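Local coordinates for probable TonB-dependent receptor (Pseudomonas aeruginosa, PDB 4K3F), which probably binds methionine in the periplasm as the solute-binding lipoprotein of a methionine uptake system, and holds selenomethionine in this crystal, at residues P11-E16 and H81-G86; Q58-L63 and V197-A202; I106-T111 and E152-T157. One frame throughout, in Å; residues are numbered along the deposited sequence. Where two conformers were deposited one is given.

Contact 1. Residues P11-E16 and H81-G86; sequences PVPHAE and HIEPLG. With MSE (selenomethionine), chain B.
Pro13 and His14, near the N-terminal end of helix 11-26, face His81 and Glu83, and the carboxylate of Glu83 sits in the middle of the group. The two histidine rings stand close but are not stacked. Their centroids are 4.9 Å apart and the planes are inclined at 58°. His14 presents its NE2 and CD2 side to the rim of the His81 ring, with NE2 3.5 Å from His81 CE1. His14 NE2 itself is hydrogen-bonded to Asn198 OD1.

His81 gives its NE2-H to Glu83 OE2 at 2.8 Å. The acceptor lies almost in the ring plane and uses the anti lone pair, the one turned away from OE1. The bond is fairly straight at 162°. The extended chain of Glu83 (chi2 172°) carries the carboxylate past the His81 ring to the ligand. There OE1 takes a hydrogen bond from the amino nitrogen N of selenomethionine at 2.6 Å. A carboxylate held by His81 on one oxygen and by an ammonium group on the other would probably stay ionised.

Pro13 follows a cis peptide bond. Its ring and the Glu83 side chain approach from opposite directions, with Pro13 CD 3.4 Å from Glu83 OE2. His14 CE1 comes 3.0 Å from the same oxygen. His14 and Glu83 thus form part of the ligand pocket, with His81 and Pro13 behind the acid.

Phe56 packs edge-to-face with His14 and also meets the His81 ring. Tyr232 of helix 222-232 packs on Pro13, while Thr172 of helix 172-177 touches Glu83, just past the end of strand 75-82.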
loop_
_atom_site.group_PDB
_atom_site.type_symbol
_atom_site.label_atom_id
_atom_site.label_comp_id
_atom_site.label_asym_id
_atom_site.label_seq_id
_atom_site.Cartn_x
_atom_site.Cartn_y
_atom_site.Cartn_z
ATOM N N PRO A 11 -9.352 0.533 5.196
ATOM C CA PRO A 11 -9.691 0.902 6.578
ATOM C C PRO A 11 -8.507 1.319 7.442
ATOM O O PRO A 11 -8.642 2.238 8.240
ATOM C CB PRO A 11 -10.284 -0.400 7.139
ATOM C CG PRO A 11 -10.793 -1.111 5.956
ATOM C CD PRO A 11 -9.788 -0.834 4.885
ATOM N N VAL A 12 -7.352 0.676 7.254
ATOM C CA VAL A 12 -6.198 0.909 8.124
ATOM C C VAL A 12 -4.938 0.911 7.271
ATOM O O VAL A 12 -4.672 -0.067 6.591
ATOM C CB VAL A 12 -6.043 -0.175 9.242
ATOM C CG1 VAL A 12 -4.853 0.127 10.138
ATOM C CG2 VAL A 12 -7.295 -0.314 10.089
ATOM N N PRO A 13 -4.150 1.990 7.313
ATOM C CA PRO A 13 -4.288 3.213 8.094
ATOM C C PRO A 13 -5.174 4.287 7.501
ATOM O O PRO A 13 -5.481 5.259 8.194
ATOM C CB PRO A 13 -2.842 3.729 8.154
ATOM C CG PRO A 13 -2.287 3.347 6.836
ATOM C CD PRO A 13 -2.833 1.945 6.626
ATOM N N HIS A 14 -5.587 4.132 6.232
ATOM C CA HIS A 14 -6.081 5.274 5.472
ATOM C C HIS A 14 -7.331 5.918 6.042
ATOM O O HIS A 14 -7.385 7.124 6.223
ATOM C CB HIS A 14 -6.281 4.885 3.998
ATOM C CG HIS A 14 -5.077 4.232 3.409
ATOM N ND1 HIS A 14 -4.655 2.971 3.779
ATOM C CD2 HIS A 14 -4.159 4.697 2.537
ATOM C CE1 HIS A 14 -3.537 2.684 3.134
ATOM N NE2 HIS A 14 -3.216 3.713 2.369
ATOM N N ALA A 15 -8.341 5.118 6.347
ATOM C CA ALA A 15 -9.589 5.683 6.862
ATOM C C ALA A 15 -9.404 6.226 8.291
ATOM O O ALA A 15 -10.035 7.208 8.688
ATOM C CB ALA A 15 -10.724 4.664 6.785
ATOM N N GLU A 16 -8.475 5.637 9.040
ATOM C CA GLU A 16 -8.160 6.141 10.382
ATOM C C GLU A 16 -7.541 7.546 10.243
ATOM O O GLU A 16 -7.919 8.471 10.943
ATOM C CB GLU A 16 -7.218 5.190 11.116
ATOM C CG GLU A 16 -7.794 3.793 11.313
ATOM C CD GLU A 16 -6.982 2.913 12.272
ATOM O OE1 GLU A 16 -5.747 2.963 12.260
ATOM O OE2 GLU A 16 -7.598 2.114 12.989
ATOM N N HIS A 81 2.151 8.871 3.192
ATOM C CA HIS A 81 2.898 7.964 4.032
ATOM C C HIS A 81 3.434 6.796 3.249
ATOM O O HIS A 81 3.022 6.561 2.105
ATOM C CB HIS A 81 2.034 7.437 5.192
ATOM C CG HIS A 81 0.958 6.491 4.765
ATOM N ND1 HIS A 81 -0.343 6.865 4.524
ATOM C CD2 HIS A 81 1.006 5.159 4.529
ATOM C CE1 HIS A 81 -1.046 5.810 4.164
ATOM N NE2 HIS A 81 -0.246 4.761 4.155
ATOM N N ILE A 82 4.357 6.082 3.874
ATOM C CA ILE A 82 4.911 4.856 3.285
ATOM C C ILE A 82 4.582 3.729 4.239
ATOM O O ILE A 82 4.557 3.933 5.470
ATOM C CB ILE A 82 6.461 4.944 3.082
ATOM C CG1 ILE A 82 6.832 6.196 2.284
ATOM C CG2 ILE A 82 6.998 3.737 2.342
ATOM C CD1 ILE A 82 7.629 7.185 3.103
ATOM N N GLU A 83 4.338 2.545 3.695
ATOM C CA GLU A 83 4.050 1.327 4.482
ATOM C C GLU A 83 5.071 0.277 4.114
ATOM O O GLU A 83 4.809 -0.552 3.259
ATOM C CB GLU A 83 2.665 0.760 4.122
ATOM C CG GLU A 83 1.517 1.639 4.493
ATOM C CD GLU A 83 0.163 1.161 3.963
ATOM O OE1 GLU A 83 -0.023 -0.031 3.549
ATOM O OE2 GLU A 83 -0.713 2.007 3.948
ATOM N N PRO A 84 6.254 0.303 4.740
ATOM C CA PRO A 84 7.269 -0.673 4.330
ATOM C C PRO A 84 6.744 -2.108 4.355
ATOM O O PRO A 84 6.180 -2.568 5.360
ATOM C CB PRO A 84 8.389 -0.443 5.328
ATOM C CG PRO A 84 8.265 1.011 5.633
ATOM C CD PRO A 84 6.766 1.268 5.699
ATOM N N LEU A 85 6.895 -2.794 3.236
ATOM C CA LEU A 85 6.314 -4.136 3.072
ATOM C C LEU A 85 7.185 -5.168 3.771
ATOM O O LEU A 85 8.418 -5.187 3.575
ATOM C CB LEU A 85 6.218 -4.452 1.594
ATOM C CG LEU A 85 5.414 -5.737 1.374
ATOM C CD1 LEU A 85 4.290 -5.468 0.427
ATOM C CD2 LEU A 85 6.380 -6.758 0.889
ATOM N N GLY A 86 6.537 -6.036 4.551
ATOM C CA GLY A 86 7.186 -7.103 5.243
ATOM C C GLY A 86 6.889 -8.496 4.706
ATOM O O GLY A 86 5.850 -8.748 4.059
HETATM N N MSE B 300 -1.259 0.513 1.314
HETATM C CA MSE B 300 -0.708 -0.402 0.273
HETATM C C MSE B 300 0.811 -0.340 0.392
HETATM O O MSE B 300 1.368 0.753 0.542
HETATM O OXT MSE B 300 1.482 -1.376 0.324
HETATM C CB MSE B 300 -1.161 -0.003 -1.141
HETATM C CG MSE B 300 -0.637 -0.939 -2.204
HETATM SE SE MSE B 300 -1.102 -0.270 -3.991
HETATM C CE MSE B 300 -2.975 -0.508 -3.946
#

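Contact 2. Residues Q58-L63 and V197-A202; sequences QHQPYL and VNILVA. With MSE (selenomethionine), chain B.
Gln58 has CG between its backbone N and carbonyl carbon (chi1 75°) and is extended beyond, which brings NE2 across Val201, 3.5 Å from Val201 CG2. The next residue, His59, has the same first torsion (chi1 46°), and its ring turns to the ligand. His59 places one face under the selenium of selenomethionine, offset toward the rim, with His59 NE2 3.4 Å from SE. Tyr62 puts a face against the methyl carbon CE, which sits over the ring centre. Gln58 CB also touches this methyl. The selenomethionine side chain is thus bordered by two aromatic faces and an aliphatic carbon.

Asn198 binds the other end of the ligand. Its OD1 accepts from the ligand N at 2.9 Å, and its ND2 donates to the carboxylate O at 2.8 Å. One amide therefore spans both backbone groups of the amino acid.

In this periplasmic binding protein fold, strands 54-59 and 198-202 are antiparallel neighbours in one sheet. The pairing here is loose, but Ile199 N bonds well to Gln58 O (2.9 Å, 164°). One residue past Gln58 the chain enters helix 60-70, with His59 as N-cap. Its ND1 accepts from Tyr62 N, and its NE2 bonds to Asn112 OD1. Bonds at both nitrogens fix the rotation of the ring.

Away from the ligand, apolar side chains meet amide groups and water. Leu63 and Val201 meet tip to tip, CD2 to CG2 at 3.9 Å. Ile199 crosses Leu63 at about a right angle and also reaches Gln60. One water joins the backbone N and NE2 of Gln58 to Ile199 O; NE2 also bonds to Asn44 OD1. A second joins Gln60 N to Val197 O, 2.7 Å from the latter.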
loop_
_atom_site.group_PDB
_atom_site.type_symbol
_atom_site.label_atom_id
_atom_site.label_comp_id
_atom_site.label_asym_id
_atom_site.label_seq_id
_atom_site.Cartn_x
_atom_site.Cartn_y
_atom_site.Cartn_z
ATOM N N GLN A 58 -3.583 3.804 -2.398
ATOM C CA GLN A 58 -2.605 3.175 -3.341
ATOM C C GLN A 58 -1.342 4.002 -3.420
ATOM O O GLN A 58 -1.309 5.158 -2.950
ATOM C CB GLN A 58 -3.223 3.035 -4.734
ATOM C CG GLN A 58 -3.291 4.370 -5.491
ATOM C CD GLN A 58 -4.340 4.329 -6.574
ATOM O OE1 GLN A 58 -4.307 3.486 -7.476
ATOM N NE2 GLN A 58 -5.336 5.163 -6.430
ATOM N N HIS A 59 -0.304 3.407 -4.003
ATOM C CA HIS A 59 0.910 4.128 -4.319
ATOM C C HIS A 59 0.918 4.461 -5.816
ATOM O O HIS A 59 0.052 4.058 -6.578
ATOM C CB HIS A 59 2.173 3.364 -3.885
ATOM C CG HIS A 59 2.197 1.889 -4.254
ATOM N ND1 HIS A 59 2.180 1.443 -5.571
ATOM C CD2 HIS A 59 2.243 0.775 -3.491
ATOM C CE1 HIS A 59 2.231 0.117 -5.589
ATOM N NE2 HIS A 59 2.291 -0.311 -4.332
ATOM N N GLN A 60 1.867 5.273 -6.223
ATOM C CA GLN A 60 1.898 5.777 -7.607
ATOM C C GLN A 60 2.148 4.687 -8.618
ATOM O O GLN A 60 1.497 4.672 -9.665
ATOM C CB GLN A 60 2.886 6.950 -7.762
ATOM C CG GLN A 60 2.788 7.662 -9.110
ATOM C CD GLN A 60 1.804 8.792 -9.161
ATOM O OE1 GLN A 60 1.768 9.661 -8.265
ATOM N NE2 GLN A 60 1.035 8.843 -10.260
ATOM N N PRO A 61 3.089 3.754 -8.345
ATOM C CA PRO A 61 3.213 2.689 -9.333
ATOM C C PRO A 61 1.908 1.952 -9.609
ATOM O O PRO A 61 1.577 1.685 -10.758
ATOM C CB PRO A 61 4.286 1.795 -8.750
ATOM C CG PRO A 61 5.134 2.743 -7.929
ATOM C CD PRO A 61 4.188 3.743 -7.351
ATOM N N TYR A 62 1.160 1.675 -8.580
ATOM C CA TYR A 62 -0.132 0.982 -8.714
ATOM C C TYR A 62 -1.117 1.821 -9.547
ATOM O O TYR A 62 -1.771 1.300 -10.467
ATOM C CB TYR A 62 -0.712 0.657 -7.326
ATOM C CG TYR A 62 -1.975 -0.145 -7.421
ATOM C CD1 TYR A 62 -3.195 0.481 -7.565
ATOM C CD2 TYR A 62 -1.949 -1.561 -7.431
ATOM C CE1 TYR A 62 -4.353 -0.238 -7.670
ATOM C CE2 TYR A 62 -3.119 -2.296 -7.542
ATOM C CZ TYR A 62 -4.309 -1.638 -7.666
ATOM O OH TYR A 62 -5.474 -2.393 -7.812
ATOM N N LEU A 63 -1.176 3.104 -9.265
ATOM C CA LEU A 63 -2.073 4.011 -9.969
ATOM C C LEU A 63 -1.735 4.008 -11.443
ATOM O O LEU A 63 -2.616 3.975 -12.302
ATOM C CB LEU A 63 -1.993 5.425 -9.387
ATOM C CG LEU A 63 -2.798 6.437 -10.161
ATOM C CD1 LEU A 63 -4.282 6.130 -10.179
ATOM C CD2 LEU A 63 -2.506 7.854 -9.656
ATOM N N VAL A 197 5.244 5.537 -1.720
ATOM C CA VAL A 197 4.446 6.480 -0.964
ATOM C C VAL A 197 2.987 6.357 -1.375
ATOM O O VAL A 197 2.664 6.256 -2.557
ATOM C CB VAL A 197 4.935 7.921 -1.190
ATOM C CG1 VAL A 197 4.033 8.925 -0.518
ATOM C CG2 VAL A 197 6.371 8.070 -0.725
ATOM N N ASN A 198 2.108 6.266 -0.380
ATOM C CA ASN A 198 0.657 6.251 -0.618
ATOM C C ASN A 198 0.138 7.665 -0.866
ATOM O O ASN A 198 0.526 8.603 -0.174
ATOM C CB ASN A 198 -0.080 5.605 0.559
ATOM C CG ASN A 198 0.030 4.065 0.545
ATOM O OD1 ASN A 198 -0.937 3.372 0.823
ATOM N ND2 ASN A 198 1.224 3.529 0.137
ATOM N N ILE A 199 -0.692 7.791 -1.893
ATOM C CA ILE A 199 -1.100 9.066 -2.401
ATOM C C ILE A 199 -2.620 9.252 -2.323
ATOM O O ILE A 199 -3.406 8.328 -2.525
ATOM C CB ILE A 199 -0.667 9.205 -3.873
ATOM C CG1 ILE A 199 -0.971 7.916 -4.669
ATOM C CG2 ILE A 199 0.835 9.455 -3.927
ATOM C CD1 ILE A 199 -0.829 8.030 -6.161
ATOM N N LEU A 200 -2.992 10.491 -2.131
ATOM C CA LEU A 200 -4.365 10.925 -2.333
ATOM C C LEU A 200 -4.533 11.051 -3.855
ATOM O O LEU A 200 -3.693 11.670 -4.496
ATOM C CB LEU A 200 -4.579 12.269 -1.684
ATOM C CG LEU A 200 -5.890 12.982 -1.960
ATOM C CD1 LEU A 200 -7.016 12.240 -1.335
ATOM C CD2 LEU A 200 -5.854 14.403 -1.400
ATOM N N VAL A 201 -5.633 10.535 -4.408
ATOM C CA VAL A 201 -5.845 10.444 -5.858
ATOM C C VAL A 201 -7.197 11.027 -6.159
ATOM O O VAL A 201 -8.182 10.811 -5.418
ATOM C CB VAL A 201 -5.745 8.950 -6.341
ATOM C CG1 VAL A 201 -6.214 8.791 -7.786
ATOM C CG2 VAL A 201 -4.297 8.530 -6.214
ATOM N N ALA A 202 -7.259 11.777 -7.240
ATOM C CA ALA A 202 -8.523 12.382 -7.651
ATOM C C ALA A 202 -8.567 12.459 -9.148
ATOM O O ALA A 202 -7.992 11.594 -9.797
ATOM C CB ALA A 202 -8.670 13.739 -6.945
HETATM N N MSE B 300 -1.259 0.513 1.314
HETATM C CA MSE B 300 -0.708 -0.402 0.273
HETATM C C MSE B 300 0.811 -0.340 0.392
HETATM O O MSE B 300 1.368 0.753 0.542
HETATM O OXT MSE B 300 1.482 -1.376 0.324
HETATM C CB MSE B 300 -1.161 -0.003 -1.141
HETATM C CG MSE B 300 -0.637 -0.939 -2.204
HETATM SE SE MSE B 300 -1.102 -0.270 -3.991
HETATM C CE MSE B 300 -2.975 -0.508 -3.946
HETATM O O HOH W 1 -5.081 6.430 -3.466
HETATM O O HOH W 2 4.248 6.150 -4.771
#

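Contact 3. Residues I106-T111 and E152-T157; sequences IPNDAT and ELEAAT
Ile106 and Glu152 lie side by side and point the same way, with Ile106 CG1 3.9 Å from Glu152 CG. They are paired on adjacent parallel strands, 103-107 and 149-153, at one edge of a five-stranded mixed sheet. This sheet belongs to one lobe of the periplasmic binding protein fold. Leu153 N donates to Ile106 O at 3.1 Å in a nearly straight bond. A weak bond follows from Asn108 N to Leu153 O. Just past the strand ends, Pro107 CB packs on Ala155 CB, 4.3 Å away.

Asn108 carries most of the contact beyond the strand ends. Its CG lies between the backbone N and the carbonyl carbon (chi1 67°), which folds the amide back over the backbone of Leu153 and Glu154. Asn108 OD1 comes 3.4 Å from Glu154 CA. Asn108 CB touches Glu152 CB.

Waters extend this shell. One donates to Asn108 OD1 and to Asp109 OD1 and accepts from Ala155 N, and bridges the loop after strand 103-107 to the start of the 3-10 turn. In the conformer given, two more may link Glu152 OE1 to the carbonyl oxygens of Pro107 and Asn108, one to each.

Farther out, Asp109 is the N-cap of helix 110-122, its side chain capping a backbone N of the first turn. OD2 also accepts from Asn112 ND2. Pro107 rests on Asn112 and Ala116 of that helix. Ala155 touches Tyr40 and Asn171, two residues of the ligand pocket, and its side chain lies about 7 Å from the selenomethionine. Glu154, just after strand 149-153, holds the short 3-10 turn 155-157. Its backbone O accepts from both Thr157 N and Thr157 OG1. Its carboxylate OE1 takes Ala156 N at 2.8 Å from above the carboxylate plane.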
loop_
_atom_site.group_PDB
_atom_site.type_symbol
_atom_site.label_atom_id
_atom_site.label_comp_id
_atom_site.label_asym_id
_atom_site.label_seq_id
_atom_site.Cartn_x
_atom_site.Cartn_y
_atom_site.Cartn_z
ATOM N N ILE A 106 3.164 -14.010 -2.835
ATOM C CA ILE A 106 3.276 -12.564 -3.034
ATOM C C ILE A 106 2.008 -12.079 -3.746
ATOM O O ILE A 106 1.250 -12.873 -4.280
ATOM C CB ILE A 106 4.546 -12.244 -3.878
ATOM C CG1 ILE A 106 4.384 -12.687 -5.325
ATOM C CG2 ILE A 106 5.795 -12.846 -3.212
ATOM C CD1 ILE A 106 5.558 -12.369 -6.236
ATOM N N PRO A 107 1.776 -10.778 -3.755
ATOM C CA PRO A 107 0.617 -10.296 -4.506
ATOM C C PRO A 107 0.691 -10.558 -6.007
ATOM O O PRO A 107 1.760 -10.588 -6.581
ATOM C CB PRO A 107 0.619 -8.778 -4.227
ATOM C CG PRO A 107 1.354 -8.640 -2.925
ATOM C CD PRO A 107 2.427 -9.705 -2.966
ATOM N N ASN A 108 -0.456 -10.738 -6.613
ATOM C CA ASN A 108 -0.517 -11.099 -8.048
ATOM C C ASN A 108 -0.756 -9.908 -8.979
ATOM O O ASN A 108 -0.877 -10.085 -10.187
ATOM C CB ASN A 108 -1.531 -12.213 -8.319
ATOM C CG ASN A 108 -2.975 -11.804 -8.072
ATOM O OD1 ASN A 108 -3.286 -10.682 -7.682
ATOM N ND2 ASN A 108 -3.878 -12.697 -8.411
ATOM N N ASP A 109 -0.772 -8.691 -8.442
ATOM C CA ASP A 109 -0.834 -7.507 -9.303
ATOM C C ASP A 109 0.603 -7.057 -9.676
ATOM O O ASP A 109 1.570 -7.340 -8.976
ATOM C CB ASP A 109 -1.596 -6.339 -8.651
ATOM C CG ASP A 109 -0.942 -5.860 -7.416
ATOM O OD1 ASP A 109 -1.044 -6.536 -6.368
ATOM O OD2 ASP A 109 -0.313 -4.800 -7.470
ATOM N N ALA A 110 0.737 -6.389 -10.806
ATOM C CA ALA A 110 2.068 -6.176 -11.356
ATOM C C ALA A 110 3.026 -5.420 -10.409
ATOM O O ALA A 110 4.206 -5.809 -10.243
ATOM C CB ALA A 110 1.974 -5.438 -12.699
ATOM N N THR A 111 2.556 -4.327 -9.800
ATOM C CA THR A 111 3.450 -3.513 -8.988
ATOM C C THR A 111 3.715 -4.062 -7.593
ATOM O O THR A 111 4.832 -4.015 -7.130
ATOM C CB THR A 111 3.041 -2.032 -8.926
ATOM O OG1 THR A 111 1.769 -1.867 -8.270
ATOM C CG2 THR A 111 2.950 -1.479 -10.328
ATOM N N GLU A 152 1.458 -16.577 -6.314
ATOM C CA GLU A 152 0.899 -15.250 -6.517
ATOM C C GLU A 152 -0.619 -15.307 -6.319
ATOM O O GLU A 152 -1.290 -16.048 -6.987
ATOM C CB GLU A 152 1.235 -14.725 -7.925
ATOM C CG GLU A 152 2.734 -14.745 -8.248
ATOM C CD GLU A 152 3.045 -14.464 -9.716
ATOM O OE1 GLU A 152 2.681 -13.392 -10.219
ATOM O OE2 GLU A 152 3.645 -15.316 -10.378
ATOM N N LEU A 153 -1.112 -14.523 -5.375
ATOM C CA LEU A 153 -2.539 -14.441 -5.052
ATOM C C LEU A 153 -2.949 -13.006 -4.774
ATOM O O LEU A 153 -2.121 -12.119 -4.586
ATOM C CB LEU A 153 -2.906 -15.311 -3.868
ATOM C CG LEU A 153 -2.742 -16.830 -4.084
ATOM C CD1 LEU A 153 -2.923 -17.542 -2.764
ATOM C CD2 LEU A 153 -3.711 -17.396 -5.097
ATOM N N GLU A 154 -4.252 -12.756 -4.811
ATOM C CA GLU A 154 -4.712 -11.372 -4.667
ATOM C C GLU A 154 -4.299 -10.833 -3.287
ATOM O O GLU A 154 -4.413 -11.507 -2.264
ATOM C CB GLU A 154 -6.219 -11.277 -4.870
ATOM C CG GLU A 154 -6.703 -9.866 -5.264
ATOM C CD GLU A 154 -6.832 -8.890 -4.093
ATOM O OE1 GLU A 154 -7.157 -9.328 -2.982
ATOM O OE2 GLU A 154 -6.623 -7.664 -4.290
ATOM N N ALA A 155 -3.842 -9.581 -3.273
ATOM C CA ALA A 155 -3.255 -8.968 -2.053
ATOM C C ALA A 155 -4.055 -9.127 -0.765
ATOM O O ALA A 155 -3.485 -9.395 0.259
ATOM C CB ALA A 155 -2.977 -7.502 -2.264
ATOM N N ALA A 156 -5.360 -8.903 -0.831
ATOM C CA ALA A 156 -6.193 -8.928 0.355
ATOM C C ALA A 156 -6.330 -10.323 0.961
ATOM O O ALA A 156 -6.653 -10.448 2.142
ATOM C CB ALA A 156 -7.583 -8.399 0.027
ATOM N N THR A 157 -6.040 -11.351 0.176
ATOM C CA THR A 157 -6.212 -12.727 0.611
ATOM C C THR A 157 -4.994 -13.301 1.332
ATOM O O THR A 157 -5.058 -14.387 1.884
ATOM C CB THR A 157 -6.544 -13.675 -0.551
ATOM O OG1 THR A 157 -5.399 -13.936 -1.350
ATOM C CG2 THR A 157 -7.711 -13.177 -1.409
HETATM O O HOH W 3 2.764 -10.726 -9.151
HETATM O O HOH W 4 -2.927 -8.399 -5.869
HETATM O O HOH W 5 1.291 -11.234 -11.960
#

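Overall arrangement
From the N terminus, helix 11-26 opens the first loop, which contact 1 closes at the end of strand 75-82. Contact 2 opens inside that loop, at residues 58-63, and closes only at strand 198-202. Contacts 1 and 2 therefore cross. Contact 3, residues 106-111 with 152-157, lies wholly within the loop of contact 2 and follows contact 1 in series. Contacts 1 and 2 touch, and both reach the six-stranded sheet, where strands 75-82 and 198-202 are neighbours. Contact 3 belongs to the five-stranded sheet. It meets contact 2 where Thr111 and Asp109 pack on the start of helix 60-70, beside the ligand.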